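Local structure of UDP-glucose:anthocyanidin 3-O-glucosyltransferase (Clitoria ternatea, 4REL) at residues 22-25 / 26-30; 397-400 / 401-405; 253-256 / 257-260; 156-159 / 160-164. The protein belongs to the GT-B class of glycosyltransferases, in which two Rossmann-like domains face each other across a cleft. All coordinates share one frame; numbering follows the deposited sequence.

Contact 1: residues 22-25 / 26-30; sequences LNLV and LKLAH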
ATOM      1  N   LEU A  22      10.846   0.410  -5.374  1.00  9.42           N
ATOM      2  CA  LEU A  22      11.596   0.490  -6.633  1.00 11.39           C
ATOM      3  C   LEU A  22      11.286   1.800  -7.325  1.00 10.18           C
ATOM      4  O   LEU A  22      12.172   2.433  -7.907  1.00 11.19           O
ATOM      5  CB  LEU A  22      11.266  -0.673  -7.570  1.00  9.65           C
ATOM      6  CG  LEU A  22      11.929  -0.592  -8.945  1.00 10.18           C
ATOM      7  CD1 LEU A  22      13.424  -0.575  -8.786  1.00 12.52           C
ATOM      8  CD2 LEU A  22      11.490  -1.793  -9.779  1.00 17.23           C
ATOM      9  N   ASN A  23      10.026   2.209  -7.251  1.00 10.21           N
ATOM     10  CA  ASN A  23       9.593   3.474  -7.835  1.00 10.56           C
ATOM     11  C   ASN A  23      10.419   4.628  -7.277  1.00  9.60           C
ATOM     12  O   ASN A  23      10.938   5.460  -8.022  1.00  8.90           O
ATOM     13  CB  ASN A  23       8.115   3.686  -7.528  1.00 11.31           C
ATOM     14  CG  ASN A  23       7.502   4.810  -8.329  1.00 16.45           C
ATOM     15  OD1 ASN A  23       7.807   4.997  -9.515  1.00 18.05           O
ATOM     16  ND2 ASN A  23       6.608   5.562  -7.690  1.00 18.82           N
ATOM     17  N   LEU A  24      10.554   4.672  -5.957  1.00  8.19           N
ATOM     18  CA  LEU A  24      11.338   5.735  -5.326  1.00  9.81           C
ATOM     19  C   LEU A  24      12.812   5.669  -5.725  1.00 11.09           C
ATOM     20  O   LEU A  24      13.427   6.687  -6.067  1.00  9.60           O
ATOM     21  CB  LEU A  24      11.200   5.668  -3.804  1.00 10.06           C
ATOM     22  CG  LEU A  24      12.077   6.660  -3.025  1.00  9.14           C
ATOM     23  CD1 LEU A  24      11.659   8.098  -3.298  1.00 11.11           C
ATOM     24  CD2 LEU A  24      11.999   6.363  -1.524  1.00  7.80           C
ATOM     25  N   VAL A  25      13.385   4.471  -5.691  1.00  9.45           N
ATOM     26  CA  VAL A  25      14.796   4.306  -6.061  1.00  9.32           C
ATOM     27  C   VAL A  25      15.048   4.697  -7.520  1.00 10.04           C
ATOM     28  O   VAL A  25      16.073   5.314  -7.841  1.00 10.16           O
ATOM     29  CB  VAL A  25      15.274   2.857  -5.782  1.00 11.29           C
ATOM     30  CG1 VAL A  25      16.661   2.613  -6.380  1.00 12.63           C
ATOM     31  CG2 VAL A  25      15.293   2.593  -4.275  1.00 11.65           C
ATOM     32  N   LEU A  26      14.113   4.356  -8.407  1.00  8.29           N
ATOM     33  CA  LEU A  26      14.234   4.774  -9.807  1.00  9.25           C
ATOM     34  C   LEU A  26      14.302   6.299  -9.919  1.00 12.97           C
ATOM     35  O   LEU A  26      15.103   6.831 -10.691  1.00 11.78           O
ATOM     36  CB  LEU A  26      13.076   4.228 -10.653  1.00 10.93           C
ATOM     37  CG  LEU A  26      13.135   2.735 -10.980  1.00 12.18           C
ATOM     38  CD1 LEU A  26      11.825   2.239 -11.561  1.00 12.95           C
ATOM     39  CD2 LEU A  26      14.273   2.432 -11.952  1.00 12.94           C
ATOM     40  N   LYS A  27      13.471   6.996  -9.152  1.00 12.64           N
ATOM     41  CA  LYS A  27      13.462   8.465  -9.188  1.00 11.66           C
ATOM     42  C   LYS A  27      14.780   9.022  -8.669  1.00 11.55           C
ATOM     43  O   LYS A  27      15.342   9.951  -9.245  1.00 10.56           O
ATOM     44  CB  LYS A  27      12.312   9.032  -8.349  1.00 10.57           C
ATOM     45  CG  LYS A  27      10.915   8.758  -8.918  1.00 14.75           C
ATOM     46  CD  LYS A  27       9.826   9.154  -7.914  1.00 15.89           C
ATOM     47  CE  LYS A  27       8.464   8.629  -8.352  1.00 21.53           C
ATOM     48  NZ  LYS A  27       7.407   9.007  -7.366  1.00 17.40           N
ATOM     49  N   LEU A  28      15.252   8.462  -7.558  1.00  8.26           N
ATOM     50  CA  LEU A  28      16.515   8.906  -6.961  1.00  6.84           C
ATOM     51  C   LEU A  28      17.697   8.603  -7.882  1.00 10.49           C
ATOM     52  O   LEU A  28      18.621   9.410  -8.003  1.00 11.10           O
ATOM     53  CB  LEU A  28      16.738   8.228  -5.604  1.00  7.19           C
ATOM     54  CG  LEU A  28      15.732   8.618  -4.516  1.00  9.60           C
ATOM     55  CD1 LEU A  28      15.916   7.732  -3.280  1.00 10.75           C
ATOM     56  CD2 LEU A  28      15.869  10.091  -4.146  1.00 13.24           C
ATOM     57  N   ALA A  29      17.683   7.429  -8.509  1.00 10.37           N
ATOM     58  CA  ALA A  29      18.777   7.040  -9.395  1.00 12.23           C
ATOM     59  C   ALA A  29      18.825   7.919 -10.644  1.00 13.75           C
ATOM     60  O   ALA A  29      19.900   8.205 -11.177  1.00 13.30           O
ATOM     61  CB  ALA A  29      18.657   5.580  -9.778  1.00 13.49           C
ATOM     62  N   HIS A  30      17.662   8.345 -11.125  1.00 11.45           N
ATOM     63  CA  HIS A  30      17.610   9.175 -12.325  0.50 12.53           C
ATOM     64  C   HIS A  30      18.172  10.574 -12.068  1.00 13.37           C
ATOM     65  O   HIS A  30      18.859  11.156 -12.922  1.00 13.52           O
ATOM     66  CB  HIS A  30      16.170   9.268 -12.839  0.50 16.64           C
ATOM     67  CG  HIS A  30      16.049   9.901 -14.189  0.50 18.16           C
ATOM     68  ND1 HIS A  30      15.636  11.203 -14.365  0.50 20.09           N
ATOM     69  CD2 HIS A  30      16.282   9.408 -15.428  0.50 20.77           C
ATOM     70  CE1 HIS A  30      15.622  11.487 -15.654  0.50 20.26           C
ATOM     71  NE2 HIS A  30      16.010  10.415 -16.322  0.50 19.01           N
TER

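Contact 2: residues 397-400 / 401-405; sequences KSLN and LILVQ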
ATOM      1  N   LYS A 397     -27.167  -2.062  -1.822  1.00 12.38           N
ATOM      2  CA  LYS A 397     -27.463  -0.721  -1.324  1.00 11.72           C
ATOM      3  C   LYS A 397     -26.273   0.218  -1.499  1.00 15.04           C
ATOM      4  O   LYS A 397     -26.451   1.345  -1.936  1.00 14.54           O
ATOM      5  CB  LYS A 397     -27.942  -0.753   0.133  1.00 14.54           C
ATOM      6  CG  LYS A 397     -29.334  -1.371   0.286  1.00 24.06           C
ATOM      7  CD  LYS A 397     -29.758  -1.487   1.745  1.00 32.24           C
ATOM      8  CE  LYS A 397     -31.102  -2.211   1.864  1.00 42.02           C
ATOM      9  NZ  LYS A 397     -31.585  -2.277   3.272  1.00 47.07           N
ATOM     10  N   SER A 398     -25.064  -0.257  -1.195  1.00 13.16           N
ATOM     11  CA  SER A 398     -23.871   0.584  -1.346  1.00 12.17           C
ATOM     12  C   SER A 398     -23.619   0.939  -2.808  1.00 12.34           C
ATOM     13  O   SER A 398     -23.226   2.070  -3.122  1.00 13.48           O
ATOM     14  CB  SER A 398     -22.640  -0.095  -0.743  1.00 12.61           C
ATOM     15  OG  SER A 398     -22.804  -0.246   0.662  1.00 17.86           O
ATOM     16  N   LEU A 399     -23.836  -0.029  -3.698  1.00 14.04           N
ATOM     17  CA  LEU A 399     -23.651   0.200  -5.131  1.00 11.40           C
ATOM     18  C   LEU A 399     -24.617   1.265  -5.617  1.00 14.13           C
ATOM     19  O   LEU A 399     -24.232   2.162  -6.363  1.00 12.82           O
ATOM     20  CB  LEU A 399     -23.848  -1.097  -5.925  1.00 11.94           C
ATOM     21  CG  LEU A 399     -22.720  -2.127  -5.824  1.00  7.27           C
ATOM     22  CD1 LEU A 399     -23.175  -3.490  -6.333  1.00  8.35           C
ATOM     23  CD2 LEU A 399     -21.550  -1.644  -6.647  1.00  9.94           C
ATOM     24  N   ASN A 400     -25.875   1.189  -5.180  1.00 11.87           N
ATOM     25  CA  ASN A 400     -26.849   2.191  -5.605  1.00 10.53           C
ATOM     26  C   ASN A 400     -26.537   3.581  -5.077  1.00 12.85           C
ATOM     27  O   ASN A 400     -26.663   4.572  -5.802  1.00 11.83           O
ATOM     28  CB  ASN A 400     -28.267   1.778  -5.206  1.00 12.70           C
ATOM     29  CG  ASN A 400     -28.896   0.838  -6.211  1.00 20.78           C
ATOM     30  OD1 ASN A 400     -29.466   1.273  -7.213  1.00 24.72           O
ATOM     31  ND2 ASN A 400     -28.801  -0.456  -5.946  1.00 25.02           N
ATOM     32  N   LEU A 401     -26.136   3.641  -3.812  1.00 12.53           N
ATOM     33  CA  LEU A 401     -25.812   4.904  -3.163  1.00 13.18           C
ATOM     34  C   LEU A 401     -24.767   5.673  -3.955  1.00 17.33           C
ATOM     35  O   LEU A 401     -24.986   6.831  -4.317  1.00 12.55           O
ATOM     36  CB  LEU A 401     -25.311   4.660  -1.739  1.00 13.65           C
ATOM     37  CG  LEU A 401     -24.781   5.896  -1.011  1.00 18.88           C
ATOM     38  CD1 LEU A 401     -25.910   6.894  -0.823  1.00 22.53           C
ATOM     39  CD2 LEU A 401     -24.186   5.511   0.327  1.00 16.92           C
ATOM     40  N   ILE A 402     -23.645   5.017  -4.247  1.00 15.65           N
ATOM     41  CA  ILE A 402     -22.531   5.679  -4.925  1.00 13.47           C
ATOM     42  C   ILE A 402     -22.776   5.891  -6.424  1.00 14.19           C
ATOM     43  O   ILE A 402     -22.494   6.964  -6.956  1.00 14.61           O
ATOM     44  CB  ILE A 402     -21.222   4.891  -4.741  1.00  9.98           C
ATOM     45  CG1 ILE A 402     -20.901   4.695  -3.248  1.00 22.55           C
ATOM     46  CG2 ILE A 402     -20.068   5.566  -5.482  1.00 12.87           C
ATOM     47  CD1 ILE A 402     -20.716   5.981  -2.463  1.00 23.61           C
ATOM     48  N   LEU A 403     -23.292   4.880  -7.115  1.00 12.52           N
ATOM     49  CA  LEU A 403     -23.410   4.978  -8.574  1.00 12.43           C
ATOM     50  C   LEU A 403     -24.548   5.864  -9.085  1.00 15.38           C
ATOM     51  O   LEU A 403     -24.370   6.569 -10.075  1.00 17.65           O
ATOM     52  CB  LEU A 403     -23.524   3.596  -9.217  1.00 14.22           C
ATOM     53  CG  LEU A 403     -22.219   2.814  -9.272  1.00 10.99           C
ATOM     54  CD1 LEU A 403     -22.495   1.382  -9.751  1.00 11.04           C
ATOM     55  CD2 LEU A 403     -21.237   3.518 -10.203  1.00 10.14           C
ATOM     56  N   VAL A 404     -25.713   5.814  -8.438  1.00 15.48           N
ATOM     57  CA  VAL A 404     -26.902   6.441  -9.029  1.00 17.65           C
ATOM     58  C   VAL A 404     -27.725   7.379  -8.132  1.00 24.62           C
ATOM     59  O   VAL A 404     -28.347   8.306  -8.638  1.00 31.75           O
ATOM     60  CB  VAL A 404     -27.874   5.391  -9.671  1.00 18.94           C
ATOM     61  CG1 VAL A 404     -27.201   4.643 -10.805  1.00 25.45           C
ATOM     62  CG2 VAL A 404     -28.402   4.425  -8.627  1.00 23.35           C
ATOM     63  N   GLN A 405     -27.739   7.147  -6.822  1.00 18.43           N
ATOM     64  CA  GLN A 405     -28.641   7.905  -5.948  1.00 18.20           C
ATOM     65  C   GLN A 405     -28.157   9.318  -5.612  1.00 22.79           C
ATOM     66  O   GLN A 405     -26.951   9.560  -5.465  1.00 18.47           O
ATOM     67  CB  GLN A 405     -28.952   7.113  -4.679  1.00 17.96           C
ATOM     68  CG  GLN A 405     -29.632   5.780  -4.973  1.00 22.24           C
ATOM     69  CD  GLN A 405     -29.914   4.964  -3.726  1.00 27.78           C
ATOM     70  OE1 GLN A 405     -29.375   5.234  -2.654  1.00 28.30           O
ATOM     71  NE2 GLN A 405     -30.760   3.949  -3.868  1.00 26.67           N
TER
HETATM   72  O   HOH W   1     -28.769   2.796  -1.232  1.00 21.46           O
HETATM   73  O   HOH W   2     -31.549   3.409  -6.953  1.00 27.67           O

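Contact 3: residues 253-256 / 257-260; sequences GCLS and WLDS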
ATOM      1  N   GLY A 253      -9.324  -7.051 -22.900  1.00 22.94           N
ATOM      2  CA  GLY A 253      -9.991  -5.952 -23.584  1.00 27.12           C
ATOM      3  C   GLY A 253     -10.798  -5.051 -22.657  1.00 29.17           C
ATOM      4  O   GLY A 253     -11.868  -4.550 -23.025  1.00 24.35           O
ATOM      5  N   CYS A 254     -10.274  -4.834 -21.455  1.00 31.09           N
ATOM      6  CA  CYS A 254     -10.968  -4.049 -20.435  1.00 26.27           C
ATOM      7  C   CYS A 254     -11.273  -2.636 -20.879  1.00 23.91           C
ATOM      8  O   CYS A 254     -12.399  -2.155 -20.721  1.00 23.14           O
ATOM      9  CB  CYS A 254     -10.130  -3.995 -19.167  1.00 30.35           C
ATOM     10  SG  CYS A 254     -10.115  -5.523 -18.267  1.00 30.23           S
ATOM     11  N   LEU A 255     -10.265  -1.962 -21.425  1.00 20.22           N
ATOM     12  CA  LEU A 255     -10.412  -0.559 -21.769  1.00 21.25           C
ATOM     13  C   LEU A 255     -11.384  -0.368 -22.916  1.00 21.90           C
ATOM     14  O   LEU A 255     -12.183   0.573 -22.910  1.00 24.82           O
ATOM     15  CB  LEU A 255      -9.057   0.073 -22.095  1.00 25.85           C
ATOM     16  CG  LEU A 255      -8.069   0.085 -20.932  1.00 22.01           C
ATOM     17  CD1 LEU A 255      -6.747   0.726 -21.364  1.00 27.56           C
ATOM     18  CD2 LEU A 255      -8.661   0.820 -19.738  1.00 23.01           C
ATOM     19  N   SER A 256     -11.313  -1.265 -23.898  1.00 21.39           N
ATOM     20  CA  SER A 256     -12.206  -1.192 -25.042  1.00 27.87           C
ATOM     21  C   SER A 256     -13.633  -1.431 -24.556  1.00 24.16           C
ATOM     22  O   SER A 256     -14.570  -0.741 -24.968  1.00 27.18           O
ATOM     23  CB  SER A 256     -11.809  -2.228 -26.096  1.00 30.79           C
ATOM     24  OG  SER A 256     -12.624  -2.118 -27.247  1.00 36.89           O
ATOM     25  N   TRP A 257     -13.778  -2.406 -23.666  1.00 23.13           N
ATOM     26  CA  TRP A 257     -15.070  -2.702 -23.063  1.00 19.53           C
ATOM     27  C   TRP A 257     -15.590  -1.480 -22.305  1.00 19.51           C
ATOM     28  O   TRP A 257     -16.756  -1.101 -22.438  1.00 21.06           O
ATOM     29  CB  TRP A 257     -14.947  -3.904 -22.127  1.00 24.89           C
ATOM     30  CG  TRP A 257     -16.269  -4.417 -21.619  1.00 23.04           C
ATOM     31  CD1 TRP A 257     -17.089  -5.316 -22.237  1.00 28.92           C
ATOM     32  CD2 TRP A 257     -16.910  -4.074 -20.382  1.00 18.17           C
ATOM     33  NE1 TRP A 257     -18.206  -5.544 -21.471  1.00 24.45           N
ATOM     34  CE2 TRP A 257     -18.119  -4.797 -20.324  1.00 21.24           C
ATOM     35  CE3 TRP A 257     -16.581  -3.224 -19.321  1.00 17.23           C
ATOM     36  CZ2 TRP A 257     -18.998  -4.701 -19.241  1.00 20.46           C
ATOM     37  CZ3 TRP A 257     -17.455  -3.127 -18.248  1.00 17.18           C
ATOM     38  CH2 TRP A 257     -18.648  -3.859 -18.218  1.00 16.35           C
ATOM     39  N   LEU A 258     -14.714  -0.853 -21.523  1.00 20.19           N
ATOM     40  CA  LEU A 258     -15.093   0.344 -20.771  1.00 17.72           C
ATOM     41  C   LEU A 258     -15.457   1.510 -21.704  1.00 20.56           C
ATOM     42  O   LEU A 258     -16.329   2.316 -21.378  1.00 21.94           O
ATOM     43  CB  LEU A 258     -13.989   0.739 -19.771  1.00 17.03           C
ATOM     44  CG  LEU A 258     -13.741  -0.228 -18.604  1.00 11.98           C
ATOM     45  CD1 LEU A 258     -12.453   0.071 -17.850  1.00 14.20           C
ATOM     46  CD2 LEU A 258     -14.930  -0.236 -17.614  1.00 13.47           C
ATOM     47  N   ASP A 259     -14.814   1.586 -22.871  1.00 20.08           N
ATOM     48  CA  ASP A 259     -15.128   2.646 -23.838  1.00 22.94           C
ATOM     49  C   ASP A 259     -16.596   2.620 -24.267  1.00 24.54           C
ATOM     50  O   ASP A 259     -17.165   3.648 -24.647  1.00 28.05           O
ATOM     51  CB  ASP A 259     -14.247   2.531 -25.089  1.00 24.46           C
ATOM     52  CG  ASP A 259     -12.803   2.892 -24.829  1.00 33.20           C
ATOM     53  OD1 ASP A 259     -12.547   3.784 -23.986  1.00 29.47           O
ATOM     54  OD2 ASP A 259     -11.923   2.287 -25.483  1.00 36.14           O
ATOM     55  N   SER A 260     -17.202   1.438 -24.204  1.00 24.57           N
ATOM     56  CA  SER A 260     -18.569   1.248 -24.671  1.00 29.40           C
ATOM     57  C   SER A 260     -19.572   1.575 -23.577  1.00 28.80           C
ATOM     58  O   SER A 260     -20.780   1.512 -23.796  1.00 25.15           O
ATOM     59  CB  SER A 260     -18.779  -0.190 -25.154  1.00 33.72           C
ATOM     60  OG  SER A 260     -18.668  -1.122 -24.092  1.00 31.56           O
TER

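Contact 4: residues 156-159 / 160-164; sequences SKDA and KNATL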
ATOM      1  N   SER A 156      -9.615  -2.746  24.739  1.00 18.72           N
ATOM      2  CA  SER A 156      -9.985  -3.753  25.728  1.00 27.16           C
ATOM      3  C   SER A 156     -11.170  -3.329  26.599  1.00 30.76           C
ATOM      4  O   SER A 156     -11.987  -4.163  26.992  1.00 30.99           O
ATOM      5  CB  SER A 156      -8.787  -4.080  26.620  1.00 32.35           C
ATOM      6  OG  SER A 156      -9.172  -4.949  27.670  1.00 40.69           O
ATOM      7  N   LYS A 157     -11.262  -2.038  26.899  1.00 25.91           N
ATOM      8  CA  LYS A 157     -12.233  -1.548  27.882  1.00 25.65           C
ATOM      9  C   LYS A 157     -13.459  -0.870  27.280  1.00 31.35           C
ATOM     10  O   LYS A 157     -14.567  -0.984  27.807  1.00 40.85           O
ATOM     11  CB  LYS A 157     -11.561  -0.550  28.825  1.00 31.73           C
ATOM     12  CG  LYS A 157     -10.526  -1.140  29.758  1.00 37.34           C
ATOM     13  CD  LYS A 157      -9.866  -0.015  30.539  1.00 43.21           C
ATOM     14  CE  LYS A 157      -9.049  -0.522  31.714  1.00 48.24           C
ATOM     15  NZ  LYS A 157      -8.554   0.630  32.521  1.00 48.34           N
ATOM     16  N   ASP A 158     -13.249  -0.145  26.189  1.00 22.30           N
ATOM     17  CA  ASP A 158     -14.283   0.713  25.615  1.00 25.59           C
ATOM     18  C   ASP A 158     -15.126   0.002  24.548  1.00 24.18           C
ATOM     19  O   ASP A 158     -14.879  -1.158  24.223  1.00 24.15           O
ATOM     20  CB  ASP A 158     -13.632   1.975  25.028  1.00 24.88           C
ATOM     21  CG  ASP A 158     -14.317   3.252  25.474  1.00 41.91           C
ATOM     22  OD1 ASP A 158     -15.566   3.262  25.587  1.00 44.65           O
ATOM     23  OD2 ASP A 158     -13.598   4.245  25.715  1.00 41.13           O
ATOM     24  N   ALA A 159     -16.121   0.706  24.012  1.00 28.64           N
ATOM     25  CA  ALA A 159     -17.031   0.135  23.020  1.00 29.04           C
ATOM     26  C   ALA A 159     -16.333   0.014  21.675  1.00 28.39           C
ATOM     27  O   ALA A 159     -15.340   0.692  21.432  1.00 20.19           O
ATOM     28  CB  ALA A 159     -18.274   0.990  22.889  1.00 30.51           C
ATOM     29  N   LYS A 160     -16.863  -0.827  20.795  1.00 25.36           N
ATOM     30  CA  LYS A 160     -16.203  -1.080  19.515  1.00 28.56           C
ATOM     31  C   LYS A 160     -16.207   0.134  18.592  1.00 24.78           C
ATOM     32  O   LYS A 160     -15.317   0.291  17.750  1.00 23.36           O
ATOM     33  CB  LYS A 160     -16.822  -2.293  18.816  1.00 35.34           C
ATOM     34  CG  LYS A 160     -16.512  -3.615  19.503  1.00 43.76           C
ATOM     35  CD  LYS A 160     -15.042  -3.670  19.901  1.00 46.40           C
ATOM     36  CE  LYS A 160     -14.594  -5.069  20.303  1.00 48.09           C
ATOM     37  NZ  LYS A 160     -15.112  -5.485  21.637  1.00 51.48           N
ATOM     38  N   ASN A 161     -17.199   0.999  18.758  1.00 17.93           N
ATOM     39  CA  ASN A 161     -17.287   2.208  17.947  1.00 16.36           C
ATOM     40  C   ASN A 161     -16.743   3.457  18.650  1.00 16.60           C
ATOM     41  O   ASN A 161     -16.965   4.582  18.191  1.00 23.70           O
ATOM     42  CB  ASN A 161     -18.730   2.437  17.483  1.00 26.12           C
ATOM     43  CG  ASN A 161     -19.701   2.607  18.641  1.00 38.15           C
ATOM     44  OD1 ASN A 161     -19.381   2.300  19.791  1.00 40.38           O
ATOM     45  ND2 ASN A 161     -20.903   3.085  18.336  1.00 38.49           N
ATOM     46  N   ALA A 162     -16.034   3.259  19.762  1.00 20.67           N
ATOM     47  CA  ALA A 162     -15.463   4.384  20.507  1.00 18.67           C
ATOM     48  C   ALA A 162     -14.344   5.004  19.694  1.00 13.81           C
ATOM     49  O   ALA A 162     -13.562   4.286  19.069  1.00 19.93           O
ATOM     50  CB  ALA A 162     -14.937   3.927  21.847  1.00 22.30           C
ATOM     51  N   THR A 163     -14.249   6.330  19.727  1.00 15.83           N
ATOM     52  CA  THR A 163     -13.293   7.046  18.886  1.00 16.18           C
ATOM     53  C   THR A 163     -11.932   7.175  19.569  1.00 21.54           C
ATOM     54  O   THR A 163     -11.844   7.168  20.803  1.00 19.75           O
ATOM     55  CB  THR A 163     -13.833   8.431  18.485  1.00 17.14           C
ATOM     56  OG1 THR A 163     -14.295   9.127  19.648  1.00 18.13           O
ATOM     57  CG2 THR A 163     -15.005   8.282  17.525  1.00 15.21           C
ATOM     58  N   LEU A 164     -10.875   7.270  18.761  1.00 12.44           N
ATOM     59  CA  LEU A 164      -9.510   7.340  19.272  1.00 14.76           C
ATOM     60  C   LEU A 164      -9.090   8.803  19.379  1.00 14.34           C
ATOM     61  O   LEU A 164      -8.145   9.250  18.719  1.00 12.78           O
ATOM     62  CB  LEU A 164      -8.547   6.573  18.352  1.00 11.41           C
ATOM     63  CG  LEU A 164      -8.903   5.109  18.069  1.00 13.88           C
ATOM     64  CD1 LEU A 164      -7.806   4.417  17.266  1.00 14.76           C
ATOM     65  CD2 LEU A 164      -9.162   4.351  19.360  1.00 11.89           C
TER
HETATM   66  O   HOH W   3     -13.717  -2.820  22.664  1.00 33.81           O

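Contact 1: residues 22-25 / 26-30
L22, N23, L24 and V25 each offer a carbonyl oxygen to the amide N-H four residues on, so the two segments form a continuous run of alpha-helix. The tightest of these backbone bonds joins A29 N to V25 O at 2.7 Å, and the longest joins K27 N to N23 O at 3.2 Å. The side chains pair i, i+4 as well. L22 CG touches L26 CD1 at 3.9 Å, while L26 CG also rests against the carbonyl L22 O at 3.2 Å. Two residues on, on another side of the helix, L24 CG meets L28 CD1 at 4.0 Å. In both pairs the earlier leucine has CG anti to its own N (chi1 175°), which leans the chain forward along the helix, and the later one has CG beside N, which leans it back; the two chains meet at a slant.

N23 and K27 make the polar pair. K27, extended beyond CG, lays its CE 3.6 Å from N23 ND2, with NZ at the same distance from that nitrogen. The two donors can lie this close because both point to one acceptor, L239 O; N23 OD1 in turn takes the N-H of C241. V25 packs on I59 and F37, L26 on I59, and L28 on F37 and on F436, V440 and I443 of helix 431-445. This helix belongs to the beta-alpha-beta unit with strands 6-10 and 36-42. The chemistry implies a divided helix: apolar side chains against strands 36-42 and 59-64 and the C-terminal helix, and an amide and an ammonium group gripping the backbone at 239-241.

Contact 2: residues 397-400 / 401-405
N400 and Q405 meet near the C-terminal end of helix 392-403, which packs on the parallel sheet of the second Rossmann-like domain. Backbone bonds come first. L401, I402 and L403 follow the i, i+4 pattern of an alpha-helix, but N400 O takes two donors: V404 N at 3.1 Å and Q405 N at 3.0 Å. The second is an i, i+5 bond, formed as the chain departs from helical torsions at V404 (phi -130°).

Apolar contact is lighter across the segments. L399 CD2 and L403 CD1 are 4.4 Å apart, and both residues, with I402, turn to the sheet, where I360 and V339 receive them. N400 and V404 lie side by side, and the methyl V404 CG2, set between its own N and carbonyl carbon, comes 3.6 Å from N400 OD1.

Polar side-chain contact is mostly through water. Q405 folds back over the helix end with CG beside its backbone N (chi1 -60°), so that its amide nitrogen NE2 lies 3.6 Å from N400 CB. One water donates to both Q405 OE1 and K397 O, adding a second donor to a carbonyl already bonded by L401 N. The N400 amide is held at its other end by V396 O, which accepts from ND2. A second water donates to N400 OD1 at 3.0 Å and accepts from Q405 NE2 at 3.2 Å.

Contact 3: residues 253-256 / 257-260
G253 O accepts W257 N at 2.9 Å and C254 O accepts L258 N at 2.8 Å, the first two bonds that tie the segments into the short helix 254-259. Around these carbonyls the later side chains gather closely: W257 CB sits 3.3 Å from G253 O, and L258 CG is 3.2 Å from C254 O. The third bond, D259 N to L255 O, is more bent, with an N-H...O angle of 142°. Beside it, D259 OD2 approaches L255 O to 3.1 Å, two acceptors facing each other. D259 OD1 is hydrogen-bonded to H334 NE2, which helps to fix the rotation of the carboxylate.

The helix lies ahead of strand 266-270, in the second Rossmann-like domain of the GT-B fold. W257 has CG anti to its backbone N (chi1 -171°), which carries the indole away from the first turn toward V266, V297 and P295. L258 CD2 lies in the plane of that ring, at its edge, and L258 shares V266 and V297 as neighbours.

Further out, both ends of the helix are fixed by polar groups. G253 occupies the N-cap position with a positive phi of 65°, and the carboxylate of D250 accepts C254 N through OD1 and L255 N through OD2. Past the last turn, S260 N and S260 OG both donate to W257 O, while S336 OG is hydrogen-bonded to L258 O.

Contact 4: residues 156-159 / 160-164
A159 and A162 close a type I beta turn just past helix 148-157, the compact part of the contact. A162 N donates to A159 O at 3.1 Å with an N-H...O angle of 160°; the donor nevertheless sits above the carbonyl plane, 66° out of it. A162 CB turns inward to within 3.3 Å of A159 O and also touches D158 CG at 3.7 Å. D158 OD1 accepts A159 N at 3.1 Å, on the anti side of the carboxylate, and OD2 forms a salt bridge with K154 on the preceding helix. The two bonds probably hold the group at its unusual chi1 of -131°, between the staggered positions. Backbone bonds from A162 to V175 and from L164 to L173 join the loop to a later stretch of chain.

The other side is looser. N161 OD1 reaches A159 CB at 3.5 Å, and K160 bends at chi2 and chi4 to bring its ammonium group back beside the D158 carbonyl, toward the end of the helix. There the link passes through a water that donates to D158 O at 2.6 Å but is only weakly bonded to K160 NZ, at 3.2 Å. The chemistry suggests that the A162-A159 bond sets the turn and the D158 carboxylate its entry, while the K160 ammonium group, held only weakly through water, probably contributes less.

In the fold
The four contacts are spread over both halves of the GT-B fold and none touches another. Contact 1 lies on helix 18-31, which packs on the N-terminal parallel sheet, and contact 4 in a loop beyond helix 148-157, their centres 41 Å apart on opposite sides of the chain's centre. Contacts 2 and 3 share the second domain, with centres 22 Å and nearest atoms about 10 Å apart; both pack against its six-stranded parallel sheet. Contacts 3 and 4 are the most distant pair, at 45 Å between centres. No residue of these segments lines the pocket of 3,5,7-trihydroxy-2-(4-hydroxyphenyl)-4h-chromen-4-one, but H17, which does, immediately precedes helix 18-31, and Y145 lies shortly before helix 148-157.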